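Local coordinates for adherence and virulence protein A (Streptococcus pneumoniae, PDB 6PON), which binds fibronectin and probably helps pneumococci adhere to host tissue during infection, at residues 5-8 / 9-13; 14-17 / 18-22; 70-74 / 75-79; 153-157 / 158-162. All blocks are in the same frame, centred on the assembly; numbering follows the deposited sequence.

Contact 1. Residues 5-8 / 9-13; sequences GFFL and HHIVE
Gly5 O receives the backbone N of His9 at 2.8 Å, and two further i-to-i+4 bonds of the helix follow it: Ile11 N to Phe7 O at 3.1 Å and Val12 N to Leu8 O at 2.9 Å. Between them the spacing slackens, for His10 N reaches Phe6 O only weakly, at 3.5 Å, and shares itself with a second weak acceptor, Phe7 O. The carbonyl of Phe6 is also met by the imidazole of His10, whose CD2 lies 3.3 Å from Phe6 O with the oxygen in the plane of the ring. That same ring turns an edge to the face of Phe6, a T-shaped pair with centroids 5.2 Å apart and planes at 75°. Phe6 CG stands anti to its own N (chi1 178°), and its ring runs alongside His10 in the same direction, with NE2 of the histidine 3.9 Å from Phe6 CZ. Further round the helix, Leu8 CD1 packs on Ile11 CG2 at 3.8 Å. Phe6 also stacks on Phe225 of the second subunit, and Phe7 meets Phe239 of that subunit edge-to-face. His10 ND1 is hydrogen-bonded to Thr230 OG1 of the same neighbour, which together with the Phe6 face fixes the rotation of the imidazole. These first turns of helix 5-19 thus offer the partner chain an aromatic surface together with a polar link from His10.

Contact 2. Residues 14-17 / 18-22; sequences ELRS and ELVNG
Arg16 O takes two backbone donors across the end of the helix: Val20 N at 3.0 Å in a nearly straight bond (165° at the hydrogen), and Leu19 N at 3.3 Å, which comes from above the carbonyl plane and misses the lone pairs. One turn earlier, Glu14 O accepts from Glu18 N at 3.0 Å. Leu15 O has less secure company, since both Leu19 N and Glu18 N approach it in weak bonds with bent N-H geometry. Leu19 N therefore divides itself between two carbonyls as the helix tightens in its last turn. Val20 is where the backbone leaves helical angles, and the chain then reverses in a type II beta turn from Leu19 to Gly22, closed by Gly22 N to Leu19 O at 2.7 Å; this turn carries helix 5-19 into strand 23-28. The aliphatic part of Arg16 runs beside Val20, pointing the same way, and its CG touches Val20 CG2 at 3.7 Å. With CG anti to the backbone N (chi1 -162°) and a bend at chi3, the arginine carries its guanidinium away from this methyl to partners elsewhere: NH1 forms a salt bridge with Glu13, NE donates to Ile91 O, and NH2 has a long, weak ion pair with Glu92. Glu14 OE2 is met by the backbone N of Leu255 of the second subunit. On the buried flank Leu15 CB and Leu19 CD1 sit 4.4 Å apart, and both leucines lean on Leu61 of strand 58-61.

Contact 3. Residues 70-74 / 75-79; sequences AQPST and FIMVL
Ser73 OG is gripped from two directions: the backbone N of Ile76 donates to it at 3.2 Å, and Gln29 OE1 from elsewhere in the chain is its other hydrogen-bond partner. The first of these is the capping bond of an N-cap serine, formed because OG sits between the backbone N and the carbonyl carbon (chi1 60°), which swings it over the first turn of helix 74-83. The hydroxyl thus satisfies an N-H at the helix start that has no preceding turn to supply a carbonyl. Ile76 N also has a weak bond to the serine's own carbonyl, Ser73 O, at 3.1 Å. That carbonyl is the main acceptor for Met77 N at 3.2 Å, a nearly straight bond (166° at the hydrogen). Val78 N continues the pattern with Thr74 O. Around the cap the side chains close in. Ser73 OG lies near the plane of the Phe75 ring, at its edge, and is 3.4 Å from Ile76 CG1. Just before the cap, Pro72 packs against the same turn: its CB rests 3.7 Å from Ile76 CG2, while its CG is 4.0 Å from both CG and CE of Met77, whose chain bends at chi3 and passes the proline at a slant. Farther along, Leu79 CD1 covers part of one face of the Phe75 ring. Beyond the helix, Phe75, Val78 and Leu79 lie on Glu141 of strand 139-142, whereas Ile76 and Leu79 reach Leu35 of strand 34-41; the start of helix 74-83 thereby touches strands of two different sheets.

Contact 4. Residues 153-157 / 158-162; sequences YRTLL and PGSTY
Leu157 to Ser160 form a type II beta turn, closed by Ser160 N donating to Leu157 O at 3.1 Å with the donor tilted 34° from the carbonyl plane. Pro158 supplies the second position, and Gly159 the third with a positive phi of 90°, where a CB would press against the carbonyl oxygen of Pro158. Behind the turn the two arms are joined through a water, which donates to Thr155 O at 2.7 Å and to Thr161 O at 2.6 Å. Nearer the turn, Ser160 directs its CB toward the opposite arm, and its OG meets the methyl Thr155 CG2 at 3.5 Å. The Leu157 side chain flanks the proline, with CB 3.6 Å from Pro158 CD. At the far end Arg154 and Tyr162 run side by side in the same direction: NH1 comes 4.0 Å from Tyr162 CE1, with the guanidinium and phenol planes turned 60° apart. Leu156 CD2 lies over one face of the guanidinium. Both polar ends converge on Glu121, as a salt bridge from Arg154 NH2 and a hydrogen bond from Tyr162 OH, while NH1 donates to Ile163 O. The turn and its two arms sit in the long loop between strand 139-142 and helix 178-187. Backbone bonds tie Gly159 and Ser160 to Ile139 at the sheet's outer strand, and Leu156 and Tyr162 pack onto strand 128-133.

Overall arrangement
Along the chain the four contacts come in series, each closing before the next opens. Contacts 1 and 2 share helix 5-19, their centres 14 Å apart, and run along that helix to the turn that enters the four-stranded sheet. Contact 3 starts helix 74-83, the link from that sheet to the five-stranded one, about 25 Å from contact 2 between centres. Contact 4 borders the five-stranded sheet; its centre is 19 Å from that of contact 3, and their nearest atoms stay about 7 Å apart. Contacts 1 and 2 both reach the other chain, whereas 3 and 4 stay within their own, so helix 5-19 ties the subunit interface to the four-stranded sheet.

Contact 1. Residues 5-8 / 9-13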
loop_
_atom_site.group_PDB
_atom_site.type_symbol
_atom_site.label_atom_id
_atom_site.label_comp_id
_atom_site.label_asym_id
_atom_site.label_seq_id
_atom_site.Cartn_x
_atom_site.Cartn_y
_atom_site.Cartn_z
ATOM N N GLY B 5 -6.815 -18.234 -14.463
ATOM C CA GLY B 5 -7.751 -17.247 -14.984
ATOM C C GLY B 5 -7.079 -15.927 -15.314
ATOM O O GLY B 5 -7.391 -15.289 -16.328
ATOM N N PHE B 6 -6.135 -15.511 -14.470
ATOM C CA PHE B 6 -5.399 -14.271 -14.694
ATOM C C PHE B 6 -4.656 -14.308 -16.023
ATOM O O PHE B 6 -4.752 -13.369 -16.822
ATOM C CB PHE B 6 -4.432 -14.041 -13.524
ATOM C CG PHE B 6 -3.575 -12.809 -13.661
ATOM C CD1 PHE B 6 -4.142 -11.543 -13.645
ATOM C CD2 PHE B 6 -2.203 -12.919 -13.764
ATOM C CE1 PHE B 6 -3.350 -10.408 -13.757
ATOM C CE2 PHE B 6 -1.403 -11.790 -13.868
ATOM C CZ PHE B 6 -1.966 -10.537 -13.860
ATOM N N PHE B 7 -3.906 -15.390 -16.275
ATOM C CA PHE B 7 -3.254 -15.551 -17.572
ATOM C C PHE B 7 -4.274 -15.539 -18.701
ATOM O O PHE B 7 -4.083 -14.879 -19.734
ATOM C CB PHE B 7 -2.461 -16.853 -17.603
ATOM C CG PHE B 7 -1.583 -17.002 -18.817
ATOM C CD1 PHE B 7 -2.056 -17.639 -19.961
ATOM C CD2 PHE B 7 -0.281 -16.518 -18.813
ATOM C CE1 PHE B 7 -1.255 -17.777 -21.083
ATOM C CE2 PHE B 7 0.529 -16.654 -19.927
ATOM C CZ PHE B 7 0.037 -17.284 -21.075
ATOM N N LEU B 8 -5.366 -16.277 -18.520
ATOM C CA LEU B 8 -6.364 -16.401 -19.573
ATOM C C LEU B 8 -7.013 -15.061 -19.870
ATOM O O LEU B 8 -7.367 -14.789 -21.023
ATOM C CB LEU B 8 -7.403 -17.440 -19.159
ATOM C CG LEU B 8 -8.565 -17.800 -20.086
ATOM C CD1 LEU B 8 -8.016 -18.256 -21.409
ATOM C CD2 LEU B 8 -9.453 -18.888 -19.446
ATOM N N HIS B 9 -7.156 -14.202 -18.850
ATOM C CA HIS B 9 -7.667 -12.857 -19.096
ATOM C C HIS B 9 -6.817 -12.139 -20.126
ATOM O O HIS B 9 -7.343 -11.426 -20.990
ATOM C CB HIS B 9 -7.723 -12.058 -17.790
ATOM C CG HIS B 9 -8.074 -10.608 -17.971
ATOM N ND1 HIS B 9 -9.303 -10.090 -17.625
ATOM C CD2 HIS B 9 -7.347 -9.567 -18.442
ATOM C CE1 HIS B 9 -9.324 -8.796 -17.889
ATOM N NE2 HIS B 9 -8.148 -8.453 -18.384
ATOM N N HIS B 10 -5.496 -12.332 -20.066
ATOM C CA HIS B 10 -4.621 -11.653 -21.012
ATOM C C HIS B 10 -4.728 -12.263 -22.403
ATOM O O HIS B 10 -4.914 -11.539 -23.388
ATOM C CB HIS B 10 -3.178 -11.666 -20.503
ATOM C CG HIS B 10 -2.934 -10.686 -19.399
ATOM N ND1 HIS B 10 -2.321 -9.467 -19.602
ATOM C CD2 HIS B 10 -3.260 -10.727 -18.085
ATOM C CE1 HIS B 10 -2.258 -8.813 -18.458
ATOM N NE2 HIS B 10 -2.830 -9.552 -17.524
ATOM N N ILE B 11 -4.637 -13.592 -22.512
ATOM C CA ILE B 11 -4.561 -14.168 -23.852
ATOM C C ILE B 11 -5.901 -14.079 -24.578
ATOM O O ILE B 11 -5.937 -14.013 -25.814
ATOM C CB ILE B 11 -4.043 -15.619 -23.814
ATOM C CG1 ILE B 11 -3.636 -16.048 -25.241
ATOM C CG2 ILE B 11 -5.100 -16.552 -23.228
ATOM C CD1 ILE B 11 -2.683 -17.244 -25.314
ATOM N N VAL B 12 -7.015 -14.056 -23.846
ATOM C CA VAL B 12 -8.297 -14.048 -24.536
ATOM C C VAL B 12 -8.505 -12.709 -25.221
ATOM O O VAL B 12 -9.216 -12.624 -26.232
ATOM C CB VAL B 12 -9.447 -14.391 -23.574
ATOM C CG1 VAL B 12 -9.734 -13.233 -22.667
ATOM C CG2 VAL B 12 -10.700 -14.760 -24.354
ATOM N N GLU B 13 -7.854 -11.654 -24.718
ATOM C CA GLU B 13 -7.878 -10.369 -25.411
ATOM C C GLU B 13 -7.134 -10.438 -26.744
ATOM O O GLU B 13 -7.604 -9.882 -27.748
ATOM C CB GLU B 13 -7.294 -9.277 -24.513
ATOM C CG GLU B 13 -7.372 -7.912 -25.148
ATOM C CD GLU B 13 -8.806 -7.453 -25.332
ATOM O OE1 GLU B 13 -9.174 -7.015 -26.445
ATOM O OE2 GLU B 13 -9.601 -7.512 -24.373
#

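Contact 2. Residues 14-17 / 18-22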
loop_
_atom_site.group_PDB
_atom_site.type_symbol
_atom_site.label_atom_id
_atom_site.label_comp_id
_atom_site.label_asym_id
_atom_site.label_seq_id
_atom_site.Cartn_x
_atom_site.Cartn_y
_atom_site.Cartn_z
ATOM N N GLU B 14 -5.975 -11.118 -26.772
ATOM C CA GLU B 14 -5.253 -11.350 -28.026
ATOM C C GLU B 14 -6.078 -12.196 -28.992
ATOM O O GLU B 14 -6.110 -11.932 -30.201
ATOM C CB GLU B 14 -3.913 -12.060 -27.779
ATOM C CG GLU B 14 -2.882 -11.345 -26.906
ATOM C CD GLU B 14 -1.586 -12.162 -26.749
ATOM O OE1 GLU B 14 -1.554 -13.348 -27.183
ATOM O OE2 GLU B 14 -0.599 -11.611 -26.207
ATOM N N LEU B 15 -6.693 -13.270 -28.483
ATOM C CA LEU B 15 -7.458 -14.146 -29.360
ATOM C C LEU B 15 -8.627 -13.382 -29.949
ATOM O O LEU B 15 -8.944 -13.528 -31.131
ATOM C CB LEU B 15 -7.947 -15.386 -28.604
ATOM C CG LEU B 15 -6.917 -16.306 -27.935
ATOM C CD1 LEU B 15 -7.587 -17.448 -27.174
ATOM C CD2 LEU B 15 -5.940 -16.847 -28.937
ATOM N N ARG B 16 -9.239 -12.512 -29.147
ATOM C CA ARG B 16 -10.357 -11.719 -29.628
ATOM C C ARG B 16 -9.937 -10.860 -30.814
ATOM O O ARG B 16 -10.527 -10.949 -31.905
ATOM C CB ARG B 16 -10.891 -10.859 -28.491
ATOM C CG ARG B 16 -12.274 -10.327 -28.707
ATOM C CD ARG B 16 -12.698 -9.500 -27.509
ATOM N NE ARG B 16 -13.035 -10.318 -26.348
ATOM C CZ ARG B 16 -12.376 -10.313 -25.188
ATOM N NH1 ARG B 16 -11.323 -9.531 -25.013
ATOM N NH2 ARG B 16 -12.781 -11.095 -24.192
ATOM N N SER B 17 -8.885 -10.057 -30.637
ATOM C CA SER B 17 -8.530 -9.113 -31.684
ATOM C C SER B 17 -7.883 -9.798 -32.885
ATOM O O SER B 17 -7.862 -9.218 -33.977
ATOM C CB SER B 17 -7.618 -8.012 -31.120
ATOM O OG SER B 17 -6.246 -8.330 -31.247
ATOM N N GLU B 18 -7.365 -11.010 -32.734
ATOM C CA GLU B 18 -6.815 -11.659 -33.916
ATOM C C GLU B 18 -7.842 -12.480 -34.675
ATOM O O GLU B 18 -7.676 -12.685 -35.880
ATOM C CB GLU B 18 -5.624 -12.540 -33.555
ATOM C CG GLU B 18 -4.412 -11.733 -33.163
ATOM C CD GLU B 18 -3.396 -11.632 -34.288
ATOM O OE1 GLU B 18 -3.037 -10.495 -34.643
ATOM O OE2 GLU B 18 -2.946 -12.664 -34.818
ATOM N N LEU B 19 -8.921 -12.889 -34.030
ATOM C CA LEU B 19 -9.765 -13.929 -34.577
ATOM C C LEU B 19 -11.205 -13.515 -34.831
ATOM O O LEU B 19 -11.828 -14.075 -35.738
ATOM C CB LEU B 19 -9.749 -15.149 -33.647
ATOM C CG LEU B 19 -8.381 -15.814 -33.521
ATOM C CD1 LEU B 19 -8.466 -17.067 -32.661
ATOM C CD2 LEU B 19 -7.824 -16.133 -34.898
ATOM N N VAL B 20 -11.752 -12.567 -34.061
ATOM C CA VAL B 20 -13.172 -12.264 -34.182
ATOM C C VAL B 20 -13.459 -11.832 -35.614
ATOM O O VAL B 20 -12.655 -11.140 -36.247
ATOM C CB VAL B 20 -13.600 -11.214 -33.136
ATOM C CG1 VAL B 20 -14.992 -10.661 -33.413
ATOM C CG2 VAL B 20 -13.619 -11.835 -31.766
ATOM N N ASN B 21 -14.583 -12.310 -36.151
ATOM C CA ASN B 21 -15.017 -12.124 -37.531
ATOM C C ASN B 21 -14.157 -12.893 -38.516
ATOM O O ASN B 21 -14.294 -12.698 -39.734
ATOM C CB ASN B 21 -15.065 -10.650 -37.936
ATOM C CG ASN B 21 -16.154 -9.907 -37.222
ATOM O OD1 ASN B 21 -17.305 -10.351 -37.187
ATOM N ND2 ASN B 21 -15.802 -8.779 -36.621
ATOM N N GLY B 22 -13.274 -13.761 -38.028
ATOM C CA GLY B 22 -12.608 -14.704 -38.891
ATOM C C GLY B 22 -13.531 -15.836 -39.297
ATOM O O GLY B 22 -14.682 -15.937 -38.863
#

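Contact 3. Residues 70-74 / 75-79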
loop_
_atom_site.group_PDB
_atom_site.type_symbol
_atom_site.label_atom_id
_atom_site.label_comp_id
_atom_site.label_asym_id
_atom_site.label_seq_id
_atom_site.Cartn_x
_atom_site.Cartn_y
_atom_site.Cartn_z
ATOM N N ALA B 70 -5.906 -40.247 -39.748
ATOM C CA ALA B 70 -6.307 -40.678 -41.084
ATOM C C ALA B 70 -7.787 -40.433 -41.328
ATOM O O ALA B 70 -8.194 -40.112 -42.451
ATOM C CB ALA B 70 -5.979 -42.160 -41.272
ATOM N N GLN B 71 -8.608 -40.597 -40.300
ATOM C CA GLN B 71 -10.037 -40.380 -40.413
ATOM C C GLN B 71 -10.522 -39.552 -39.233
ATOM O O GLN B 71 -10.081 -39.772 -38.102
ATOM C CB GLN B 71 -10.796 -41.713 -40.447
ATOM C CG GLN B 71 -10.471 -42.592 -41.615
ATOM C CD GLN B 71 -10.956 -42.026 -42.945
ATOM O OE1 GLN B 71 -11.571 -40.950 -43.010
ATOM N NE2 GLN B 71 -10.665 -42.747 -44.020
ATOM N N PRO B 72 -11.427 -38.602 -39.454
ATOM C CA PRO B 72 -11.961 -37.826 -38.327
ATOM C C PRO B 72 -12.802 -38.703 -37.414
ATOM O O PRO B 72 -13.571 -39.550 -37.869
ATOM C CB PRO B 72 -12.812 -36.748 -39.006
ATOM C CG PRO B 72 -13.202 -37.347 -40.299
ATOM C CD PRO B 72 -12.049 -38.219 -40.734
ATOM N N SER B 73 -12.632 -38.508 -36.115
ATOM C CA SER B 73 -13.466 -39.191 -35.146
ATOM C C SER B 73 -14.916 -38.755 -35.308
ATOM O O SER B 73 -15.223 -37.765 -35.970
ATOM C CB SER B 73 -13.004 -38.879 -33.726
ATOM O OG SER B 73 -13.067 -37.479 -33.478
ATOM N N THR B 74 -15.814 -39.492 -34.647
ATOM C CA THR B 74 -17.189 -39.019 -34.512
ATOM C C THR B 74 -17.221 -37.589 -33.969
ATOM O O THR B 74 -17.971 -36.741 -34.467
ATOM C CB THR B 74 -17.980 -39.971 -33.599
ATOM O OG1 THR B 74 -18.078 -41.263 -34.207
ATOM C CG2 THR B 74 -19.392 -39.447 -33.336
ATOM N N PHE B 75 -16.394 -37.304 -32.955
ATOM C CA PHE B 75 -16.356 -35.968 -32.372
ATOM C C PHE B 75 -16.111 -34.912 -33.434
ATOM O O PHE B 75 -16.775 -33.873 -33.450
ATOM C CB PHE B 75 -15.271 -35.908 -31.296
ATOM C CG PHE B 75 -14.963 -34.507 -30.779
ATOM C CD1 PHE B 75 -15.799 -33.887 -29.846
ATOM C CD2 PHE B 75 -13.810 -33.845 -31.179
ATOM C CE1 PHE B 75 -15.508 -32.635 -29.343
ATOM C CE2 PHE B 75 -13.513 -32.593 -30.685
ATOM C CZ PHE B 75 -14.370 -31.980 -29.754
ATOM N N ILE B 76 -15.179 -35.178 -34.350
ATOM C CA ILE B 76 -14.740 -34.151 -35.283
ATOM C C ILE B 76 -15.789 -33.904 -36.355
ATOM O O ILE B 76 -16.039 -32.751 -36.742
ATOM C CB ILE B 76 -13.386 -34.538 -35.893
ATOM C CG1 ILE B 76 -12.294 -34.422 -34.829
ATOM C CG2 ILE B 76 -13.059 -33.622 -37.071
ATOM C CD1 ILE B 76 -11.969 -32.987 -34.488
ATOM N N MET B 77 -16.418 -34.973 -36.855
ATOM C CA MET B 77 -17.435 -34.814 -37.892
ATOM C C MET B 77 -18.615 -34.002 -37.384
ATOM O O MET B 77 -19.195 -33.214 -38.138
ATOM C CB MET B 77 -17.923 -36.180 -38.391
ATOM C CG MET B 77 -16.813 -37.185 -38.647
ATOM S SD MET B 77 -17.389 -38.774 -39.277
ATOM C CE MET B 77 -17.034 -38.414 -40.969
ATOM N N VAL B 78 -19.003 -34.198 -36.120
ATOM C CA VAL B 78 -20.047 -33.358 -35.530
ATOM C C VAL B 78 -19.578 -31.908 -35.435
ATOM O O VAL B 78 -20.333 -30.980 -35.734
ATOM C CB VAL B 78 -20.489 -33.905 -34.156
ATOM C CG1 VAL B 78 -21.556 -32.998 -33.523
ATOM C CG2 VAL B 78 -21.030 -35.311 -34.292
ATOM N N LEU B 79 -18.323 -31.681 -35.047
ATOM C CA LEU B 79 -17.847 -30.299 -34.996
ATOM C C LEU B 79 -17.766 -29.697 -36.391
ATOM O O LEU B 79 -18.085 -28.516 -36.585
ATOM C CB LEU B 79 -16.488 -30.210 -34.284
ATOM C CG LEU B 79 -16.608 -29.809 -32.800
ATOM C CD1 LEU B 79 -17.402 -30.841 -32.007
ATOM C CD2 LEU B 79 -15.251 -29.541 -32.138
#

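Contact 4. Residues 153-157 / 158-162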
loop_
_atom_site.group_PDB
_atom_site.type_symbol
_atom_site.label_atom_id
_atom_site.label_comp_id
_atom_site.label_asym_id
_atom_site.label_seq_id
_atom_site.Cartn_x
_atom_site.Cartn_y
_atom_site.Cartn_z
ATOM N N TYR B 153 -21.894 -34.703 -11.195
ATOM C CA TYR B 153 -22.539 -33.396 -11.126
ATOM C C TYR B 153 -23.334 -33.118 -12.395
ATOM O O TYR B 153 -24.439 -32.563 -12.343
ATOM C CB TYR B 153 -21.481 -32.317 -10.891
ATOM C CG TYR B 153 -22.001 -30.907 -10.755
ATOM C CD1 TYR B 153 -22.532 -30.454 -9.555
ATOM C CD2 TYR B 153 -21.931 -30.012 -11.819
ATOM C CE1 TYR B 153 -23.000 -29.155 -9.413
ATOM C CE2 TYR B 153 -22.394 -28.701 -11.689
ATOM C CZ TYR B 153 -22.929 -28.280 -10.474
ATOM O OH TYR B 153 -23.400 -26.989 -10.326
ATOM N N ARG B 154 -22.800 -33.521 -13.541
ATOM C CA ARG B 154 -23.442 -33.265 -14.817
ATOM C C ARG B 154 -23.134 -34.413 -15.756
ATOM O O ARG B 154 -22.133 -35.122 -15.607
ATOM C CB ARG B 154 -22.971 -31.945 -15.429
ATOM C CG ARG B 154 -21.461 -31.828 -15.473
ATOM C CD ARG B 154 -21.000 -30.470 -15.970
ATOM N NE ARG B 154 -19.559 -30.496 -16.158
ATOM C CZ ARG B 154 -18.859 -29.598 -16.842
ATOM N NH1 ARG B 154 -19.462 -28.569 -17.420
ATOM N NH2 ARG B 154 -17.549 -29.744 -16.956
ATOM N N THR B 155 -23.991 -34.587 -16.736
ATOM C CA THR B 155 -23.758 -35.590 -17.754
ATOM C C THR B 155 -23.161 -34.876 -18.962
ATOM O O THR B 155 -23.735 -33.900 -19.460
ATOM C CB THR B 155 -25.052 -36.342 -18.072
ATOM O OG1 THR B 155 -25.498 -37.030 -16.891
ATOM C CG2 THR B 155 -24.830 -37.360 -19.154
ATOM N N LEU B 156 -21.984 -35.326 -19.395
ATOM C CA LEU B 156 -21.298 -34.725 -20.537
ATOM C C LEU B 156 -21.440 -35.682 -21.709
ATOM O O LEU B 156 -20.551 -36.474 -22.012
ATOM C CB LEU B 156 -19.839 -34.413 -20.224
ATOM C CG LEU B 156 -19.697 -33.338 -19.148
ATOM C CD1 LEU B 156 -18.273 -32.869 -19.044
ATOM C CD2 LEU B 156 -20.624 -32.173 -19.433
ATOM N N LEU B 157 -22.583 -35.597 -22.378
ATOM C CA LEU B 157 -22.869 -36.499 -23.483
ATOM C C LEU B 157 -23.655 -35.726 -24.526
ATOM O O LEU B 157 -24.405 -34.809 -24.171
ATOM C CB LEU B 157 -23.661 -37.736 -23.015
ATOM C CG LEU B 157 -22.996 -38.801 -22.119
ATOM C CD1 LEU B 157 -24.036 -39.762 -21.560
ATOM C CD2 LEU B 157 -21.918 -39.609 -22.865
ATOM N N PRO B 158 -23.482 -36.039 -25.809
ATOM C CA PRO B 158 -24.337 -35.425 -26.840
ATOM C C PRO B 158 -25.808 -35.520 -26.457
ATOM O O PRO B 158 -26.272 -36.543 -25.947
ATOM C CB PRO B 158 -24.029 -36.246 -28.100
ATOM C CG PRO B 158 -22.651 -36.811 -27.864
ATOM C CD PRO B 158 -22.476 -36.962 -26.373
ATOM N N GLY B 159 -26.540 -34.431 -26.685
ATOM C CA GLY B 159 -27.947 -34.350 -26.375
ATOM C C GLY B 159 -28.269 -33.842 -24.982
ATOM O O GLY B 159 -29.356 -33.302 -24.773
ATOM N N SER B 160 -27.353 -34.013 -24.022
ATOM C CA SER B 160 -27.543 -33.456 -22.692
ATOM C C SER B 160 -27.475 -31.935 -22.741
ATOM O O SER B 160 -26.761 -31.345 -23.562
ATOM C CB SER B 160 -26.481 -33.981 -21.713
ATOM O OG SER B 160 -26.608 -35.375 -21.467
ATOM N N THR B 161 -28.232 -31.301 -21.843
ATOM C CA THR B 161 -28.194 -29.854 -21.707
ATOM C C THR B 161 -26.912 -29.448 -20.995
ATOM O O THR B 161 -26.487 -30.100 -20.035
ATOM C CB THR B 161 -29.417 -29.372 -20.932
ATOM O OG1 THR B 161 -30.597 -29.856 -21.583
ATOM C CG2 THR B 161 -29.459 -27.842 -20.873
ATOM N N TYR B 162 -26.274 -28.388 -21.492
ATOM C CA TYR B 162 -24.981 -27.986 -20.947
ATOM C C TYR B 162 -25.146 -27.417 -19.548
ATOM O O TYR B 162 -26.036 -26.602 -19.291
ATOM C CB TYR B 162 -24.292 -26.951 -21.847
ATOM C CG TYR B 162 -22.997 -26.420 -21.272
ATOM C CD1 TYR B 162 -21.831 -27.188 -21.289
ATOM C CD2 TYR B 162 -22.936 -25.160 -20.690
ATOM C CE1 TYR B 162 -20.635 -26.705 -20.749
ATOM C CE2 TYR B 162 -21.756 -24.671 -20.149
ATOM C CZ TYR B 162 -20.612 -25.447 -20.178
ATOM O OH TYR B 162 -19.440 -24.942 -19.642
HETATM O O HOH W 1 -24.498 -31.416 -18.918
#